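Local coordinates for protein ADP compounds hydrolase NudE (Escherichia coli, PDB 1VHZ) that hydrolyses ADP-ribose, NADH, Ap2A and Ap3A as a homodimeric enzyme of the Nudix family, using magnesium or another divalent cation, at residues T47-V52 against L83-E88; A106-F111 against V130-Y135. All coordinates share one frame; numbering follows the deposited sequence.

Both contacts belong to the Nudix domain and follow one another along the chain: interaction 1 (47-52 with 83-88) closes before interaction 2 (106-111 with 130-135) opens, and helix 90-102 of the Nudix box runs between them. Their centres lie 19 Å apart and their nearest atoms about 7 Å apart, so they do not touch. They are linked through one mixed sheet, in which strand 51-58 pairs in parallel with strand 125-136. Interaction 1 fastens the start of strand 51-58 to the loop that leads into the helix; interaction 2 ties strand 104-116 to strand 125-136, which follows it. Side chains from both contacts pack on helix 90-102, which carries the probable metal ligands Glu-97 and Glu-101.

Interaction 1: T47-V52 against L83-E88; sequences TNREAV and LIDPGE
Arg-49 reaches across to the 83-88 loop and holds it through two neighbouring N-H groups along one edge of its guanidinium. Arg-49 NE donates to Ile-84 O at 3.0 Å and Arg-49 NH1 to Asp-85 OD1 at 3.0 Å, the latter a salt bridge; both acceptors lie near the guanidinium plane. The two acceptors are used differently: NE stands 39° above the Ile-84 carbonyl plane, whereas NH1 meets the anti lone pair of Asp-85 OD1, with guanidinium and carboxylate planes 37° apart. The arginine chain leaves with CG anti to the backbone N and bends at chi2 (90°), which carries the group over to the loop. Leu-83 crosses it at about a right angle and sets CD1 over one guanidinium face, toward the rim, 3.8 Å from Arg-49 NH2. Replacing the arginine by alanine would probably leave Asp-85 without this charged partner, the Ile-84 carbonyl with one donor fewer and Leu-83 CD1 without the flat group beneath it.

Beside the arginine, Ile-84 N donates almost straight to Glu-50 O (2.8 Å), and a water joins Glu-50 N to Ile-84 O. Ala-51 and Leu-83 form an antiparallel non-hydrogen-bonded pair with diverging side chains, yet Ala-51 CB still comes within 4.2 Å of Leu-83 CD2. Deeper in, Val-52 CB meets Ile-84 CG1 at 4.1 Å, and both side chains also touch helix 90-102. Asp-85 to Glu-88 form a type II turn, and Glu-88 OE1 accepts from Asp-85 N, while its OE2 is salt-bridged to Arg-96. This is the loop-to-helix start of the Nudix box, the loop-helix-loop signature of the family, docked on the central sheet near Glu-97, a metal ligand by similarity.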
loop_
_atom_site.group_PDB
_atom_site.type_symbol
_atom_site.label_atom_id
_atom_site.label_comp_id
_atom_site.label_asym_id
_atom_site.label_seq_id
_atom_site.Cartn_x
_atom_site.Cartn_y
_atom_site.Cartn_z
ATOM N N THR A 47 12.019 -10.971 3.021
ATOM C CA THR A 47 11.683 -12.214 2.342
ATOM C C THR A 47 11.642 -11.968 0.838
ATOM O O THR A 47 11.504 -10.827 0.394
ATOM C CB THR A 47 10.315 -12.744 2.814
ATOM O OG1 THR A 47 9.960 -13.901 2.054
ATOM C CG2 THR A 47 9.248 -11.673 2.637
ATOM N N ASN A 48 11.782 -13.036 0.068
ATOM C CA ASN A 48 11.718 -12.903 -1.388
ATOM C C ASN A 48 10.397 -13.493 -1.871
ATOM O O ASN A 48 10.163 -13.599 -3.069
ATOM C CB ASN A 48 12.946 -13.519 -2.048
ATOM C CG ASN A 48 14.153 -12.597 -1.894
ATOM O OD1 ASN A 48 14.217 -11.565 -2.565
ATOM N ND2 ASN A 48 15.083 -12.929 -1.010
ATOM N N ARG A 49 9.550 -13.896 -0.916
ATOM C CA ARG A 49 8.239 -14.455 -1.258
ATOM C C ARG A 49 7.347 -13.310 -1.755
ATOM O O ARG A 49 7.169 -12.306 -1.062
ATOM C CB ARG A 49 7.607 -15.171 -0.071
ATOM C CG ARG A 49 6.340 -15.941 -0.386
ATOM C CD ARG A 49 6.586 -17.373 -0.800
ATOM N NE ARG A 49 5.406 -18.180 -0.953
ATOM C CZ ARG A 49 4.619 -18.719 -0.040
ATOM N NH1 ARG A 49 3.551 -19.450 -0.383
ATOM N NH2 ARG A 49 4.862 -18.556 1.250
ATOM N N GLU A 50 6.882 -13.387 -2.999
ATOM C CA GLU A 50 6.058 -12.315 -3.533
ATOM C C GLU A 50 4.583 -12.685 -3.578
ATOM O O GLU A 50 4.191 -13.838 -3.450
ATOM C CB GLU A 50 6.536 -11.843 -4.897
ATOM C CG GLU A 50 8.006 -11.438 -4.914
ATOM C CD GLU A 50 8.491 -10.976 -6.272
ATOM O OE1 GLU A 50 7.745 -11.076 -7.267
ATOM O OE2 GLU A 50 9.638 -10.485 -6.352
ATOM N N ALA A 51 3.776 -11.632 -3.716
ATOM C CA ALA A 51 2.347 -11.741 -3.802
ATOM C C ALA A 51 1.853 -11.438 -5.211
ATOM O O ALA A 51 2.551 -10.855 -6.047
ATOM C CB ALA A 51 1.668 -10.791 -2.801
ATOM N N VAL A 52 0.611 -11.853 -5.457
ATOM C CA VAL A 52 -0.045 -11.640 -6.731
ATOM C C VAL A 52 -1.484 -11.168 -6.485
ATOM O O VAL A 52 -2.127 -11.549 -5.503
ATOM C CB VAL A 52 -0.048 -12.896 -7.619
ATOM C CG1 VAL A 52 -0.897 -14.010 -7.030
ATOM C CG2 VAL A 52 -0.550 -12.580 -9.033
ATOM N N LEU A 83 -0.317 -15.434 -2.469
ATOM C CA LEU A 83 1.115 -15.529 -2.557
ATOM C C LEU A 83 1.559 -16.382 -3.741
ATOM O O LEU A 83 0.871 -17.295 -4.173
ATOM C CB LEU A 83 1.667 -16.156 -1.260
ATOM C CG LEU A 83 1.409 -15.339 0.005
ATOM C CD1 LEU A 83 1.921 -16.092 1.236
ATOM C CD2 LEU A 83 2.078 -13.978 -0.105
ATOM N N ILE A 84 2.724 -16.026 -4.275
ATOM C CA ILE A 84 3.307 -16.815 -5.373
ATOM C C ILE A 84 4.085 -17.959 -4.722
ATOM O O ILE A 84 4.965 -17.657 -3.906
ATOM C CB ILE A 84 4.270 -15.937 -6.195
ATOM C CG1 ILE A 84 3.463 -14.796 -6.839
ATOM C CG2 ILE A 84 5.024 -16.797 -7.200
ATOM C CD1 ILE A 84 4.242 -13.911 -7.792
ATOM N N ASP A 85 3.774 -19.208 -5.002
ATOM C CA ASP A 85 4.539 -20.299 -4.364
ATOM C C ASP A 85 5.900 -20.408 -5.046
ATOM O O ASP A 85 6.014 -20.134 -6.239
ATOM C CB ASP A 85 3.768 -21.612 -4.425
ATOM C CG ASP A 85 2.442 -21.587 -3.686
ATOM O OD1 ASP A 85 2.305 -20.863 -2.681
ATOM O OD2 ASP A 85 1.493 -22.300 -4.080
ATOM N N PRO A 86 6.937 -20.761 -4.300
ATOM C CA PRO A 86 8.275 -20.917 -4.852
ATOM C C PRO A 86 8.258 -21.799 -6.092
ATOM O O PRO A 86 7.621 -22.854 -6.122
ATOM C CB PRO A 86 9.090 -21.541 -3.737
ATOM C CG PRO A 86 8.309 -21.386 -2.488
ATOM C CD PRO A 86 6.872 -21.115 -2.863
ATOM N N GLY A 87 8.889 -21.352 -7.170
ATOM C CA GLY A 87 8.907 -22.118 -8.411
ATOM C C GLY A 87 7.845 -21.668 -9.401
ATOM O O GLY A 87 7.933 -21.963 -10.594
ATOM N N GLU A 88 6.814 -20.951 -8.957
ATOM C CA GLU A 88 5.736 -20.496 -9.809
ATOM C C GLU A 88 6.020 -19.147 -10.453
ATOM O O GLU A 88 6.605 -18.282 -9.810
ATOM C CB GLU A 88 4.462 -20.264 -8.956
ATOM C CG GLU A 88 3.492 -21.373 -8.769
ATOM C CD GLU A 88 2.200 -21.066 -8.047
ATOM O OE1 GLU A 88 2.081 -20.142 -7.202
ATOM O OE2 GLU A 88 1.219 -21.820 -8.284
HETATM O O HOH W 1 7.341 -15.879 -4.098
#

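Interaction 2: A106-F111 against V130-Y135; sequences ANDLTF and VAQDLY
Strands 108-111 and 130-132 run antiparallel, their axes 166° apart and 4.8 Å at closest approach, with Asp-108/Gln-132 and Thr-110/Val-130 as hydrogen-bonded pairs and Leu-109/Ala-131 as the non-hydrogen-bonded pair between them. They are the two arms of a beta hairpin, strands 104-116 and 125-136, within the mixed sheet of the Nudix fold. Thr-110 and Val-130 exchange N-H...O bonds in both directions.

One face gathers small and branched apolar groups. Ala-131 CB touches both Leu-109 CD2 (3.6 Å) and Ala-106 CB (3.8 Å), and Leu-134 CD2 reaches Ala-106 CB at 3.5 Å. Leu-109 also touches Asn-95 of helix 90-102, which places this face toward the Nudix helix. The face with Thr-110, Val-130 and Gln-132 meets Trp-181 of helix 169-184 instead, so the hairpin packs between two helices. Asp-108 and Gln-132 lie side by side on that face, pointing the same way, with carboxylate and amide planes 32° apart; their polar ends, Asp-108 OD1 and Gln-132 NE2, are near each other without forming a hydrogen bond.

Both strands turn a corner at Asn-107 and Asp-133, where Asn-107 N donates to Asp-133 O at 2.8 Å. Asn-107 holds CG beside its own backbone N (chi1 -67°), placing the amide between Asp-133 and Tyr-135. Asn-107 OD1 lies 3.3 Å from Tyr-135 CE2, while Asn-107 ND2 donates to Asp-133 OD2 at 3.1 Å, reaching that oxygen from above the carboxylate plane.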
loop_
_atom_site.group_PDB
_atom_site.type_symbol
_atom_site.label_atom_id
_atom_site.label_comp_id
_atom_site.label_asym_id
_atom_site.label_seq_id
_atom_site.Cartn_x
_atom_site.Cartn_y
_atom_site.Cartn_z
ATOM N N ALA A 106 -7.967 -18.657 -16.374
ATOM C CA ALA A 106 -8.064 -17.634 -17.427
ATOM C C ALA A 106 -7.138 -18.004 -18.575
ATOM O O ALA A 106 -6.011 -18.409 -18.286
ATOM C CB ALA A 106 -7.682 -16.262 -16.875
ATOM N N ASN A 107 -7.568 -17.864 -19.826
ATOM C CA ASN A 107 -6.653 -18.187 -20.931
ATOM C C ASN A 107 -5.788 -16.982 -21.267
ATOM O O ASN A 107 -4.796 -17.121 -21.969
ATOM C CB ASN A 107 -7.409 -18.605 -22.196
ATOM C CG ASN A 107 -8.127 -19.939 -21.995
ATOM O OD1 ASN A 107 -7.548 -20.883 -21.470
ATOM N ND2 ASN A 107 -9.393 -19.996 -22.375
ATOM N N ASP A 108 -6.160 -15.799 -20.763
ATOM C CA ASP A 108 -5.388 -14.602 -21.098
ATOM C C ASP A 108 -5.002 -13.823 -19.855
ATOM O O ASP A 108 -5.757 -13.018 -19.304
ATOM C CB ASP A 108 -6.196 -13.793 -22.111
ATOM C CG ASP A 108 -5.499 -12.554 -22.613
ATOM O OD1 ASP A 108 -6.132 -11.704 -23.278
ATOM O OD2 ASP A 108 -4.296 -12.380 -22.353
ATOM N N LEU A 109 -3.755 -14.006 -19.422
ATOM C CA LEU A 109 -3.233 -13.349 -18.233
ATOM C C LEU A 109 -2.161 -12.337 -18.580
ATOM O O LEU A 109 -1.249 -12.626 -19.355
ATOM C CB LEU A 109 -2.711 -14.394 -17.246
ATOM C CG LEU A 109 -3.776 -15.310 -16.633
ATOM C CD1 LEU A 109 -3.175 -16.599 -16.098
ATOM C CD2 LEU A 109 -4.535 -14.579 -15.533
ATOM N N THR A 110 -2.329 -11.089 -18.092
ATOM C CA THR A 110 -1.336 -10.072 -18.393
ATOM C C THR A 110 -0.781 -9.411 -17.143
ATOM O O THR A 110 -1.468 -9.016 -16.207
ATOM C CB THR A 110 -1.569 -9.149 -19.559
ATOM O OG1 THR A 110 -1.373 -7.750 -19.329
ATOM C CG2 THR A 110 -2.821 -9.364 -20.339
ATOM N N PHE A 111 0.545 -9.456 -17.085
ATOM C CA PHE A 111 1.302 -8.898 -15.952
ATOM C C PHE A 111 1.515 -7.413 -16.237
ATOM O O PHE A 111 2.178 -6.978 -17.168
ATOM C CB PHE A 111 2.567 -9.695 -15.719
ATOM C CG PHE A 111 3.561 -9.038 -14.815
ATOM C CD1 PHE A 111 4.858 -8.812 -15.257
ATOM C CD2 PHE A 111 3.182 -8.604 -13.543
ATOM C CE1 PHE A 111 5.780 -8.188 -14.428
ATOM C CE2 PHE A 111 4.113 -7.973 -12.728
ATOM C CZ PHE A 111 5.402 -7.757 -13.170
ATOM N N VAL A 130 -3.912 -9.035 -14.932
ATOM C CA VAL A 130 -5.291 -8.936 -15.440
ATOM C C VAL A 130 -5.644 -10.287 -16.078
ATOM O O VAL A 130 -4.826 -10.828 -16.822
ATOM C CB VAL A 130 -5.453 -7.847 -16.512
ATOM C CG1 VAL A 130 -6.909 -7.745 -16.998
ATOM C CG2 VAL A 130 -4.982 -6.515 -15.978
ATOM N N ALA A 131 -6.792 -10.834 -15.734
ATOM C CA ALA A 131 -7.276 -12.103 -16.224
ATOM C C ALA A 131 -8.506 -11.966 -17.123
ATOM O O ALA A 131 -9.507 -11.353 -16.708
ATOM C CB ALA A 131 -7.737 -12.956 -15.036
ATOM N N GLN A 132 -8.418 -12.465 -18.339
ATOM C CA GLN A 132 -9.522 -12.446 -19.288
ATOM C C GLN A 132 -9.657 -13.835 -19.927
ATOM O O GLN A 132 -8.729 -14.642 -19.868
ATOM C CB GLN A 132 -9.345 -11.428 -20.405
ATOM C CG GLN A 132 -8.900 -10.057 -19.963
ATOM C CD GLN A 132 -8.636 -9.116 -21.116
ATOM O OE1 GLN A 132 -9.562 -8.467 -21.595
ATOM N NE2 GLN A 132 -7.393 -9.053 -21.562
ATOM N N ASP A 133 -10.756 -14.025 -20.640
ATOM C CA ASP A 133 -11.069 -15.274 -21.313
ATOM C C ASP A 133 -11.062 -16.402 -20.287
ATOM O O ASP A 133 -10.247 -17.324 -20.302
ATOM C CB ASP A 133 -10.132 -15.540 -22.481
ATOM C CG ASP A 133 -10.597 -16.769 -23.272
ATOM O OD1 ASP A 133 -11.797 -17.114 -23.168
ATOM O OD2 ASP A 133 -9.767 -17.392 -23.947
ATOM N N LEU A 134 -11.992 -16.286 -19.343
ATOM C CA LEU A 134 -12.132 -17.222 -18.247
ATOM C C LEU A 134 -12.920 -18.479 -18.608
ATOM O O LEU A 134 -13.774 -18.456 -19.476
ATOM C CB LEU A 134 -12.861 -16.557 -17.070
ATOM C CG LEU A 134 -12.468 -15.149 -16.667
ATOM C CD1 LEU A 134 -13.114 -14.777 -15.327
ATOM C CD2 LEU A 134 -10.960 -14.973 -16.567
ATOM N N TYR A 135 -12.662 -19.537 -17.856
ATOM C CA TYR A 135 -13.336 -20.818 -18.030
ATOM C C TYR A 135 -13.476 -21.421 -16.625
ATOM O O TYR A 135 -12.614 -21.156 -15.782
ATOM C CB TYR A 135 -12.559 -21.767 -18.945
ATOM C CG TYR A 135 -11.149 -22.023 -18.467
ATOM C CD1 TYR A 135 -10.858 -23.001 -17.538
ATOM C CD2 TYR A 135 -10.102 -21.222 -18.923
ATOM C CE1 TYR A 135 -9.556 -23.208 -17.087
ATOM C CE2 TYR A 135 -8.804 -21.421 -18.491
ATOM C CZ TYR A 135 -8.541 -22.416 -17.574
ATOM O OH TYR A 135 -7.240 -22.605 -17.138
#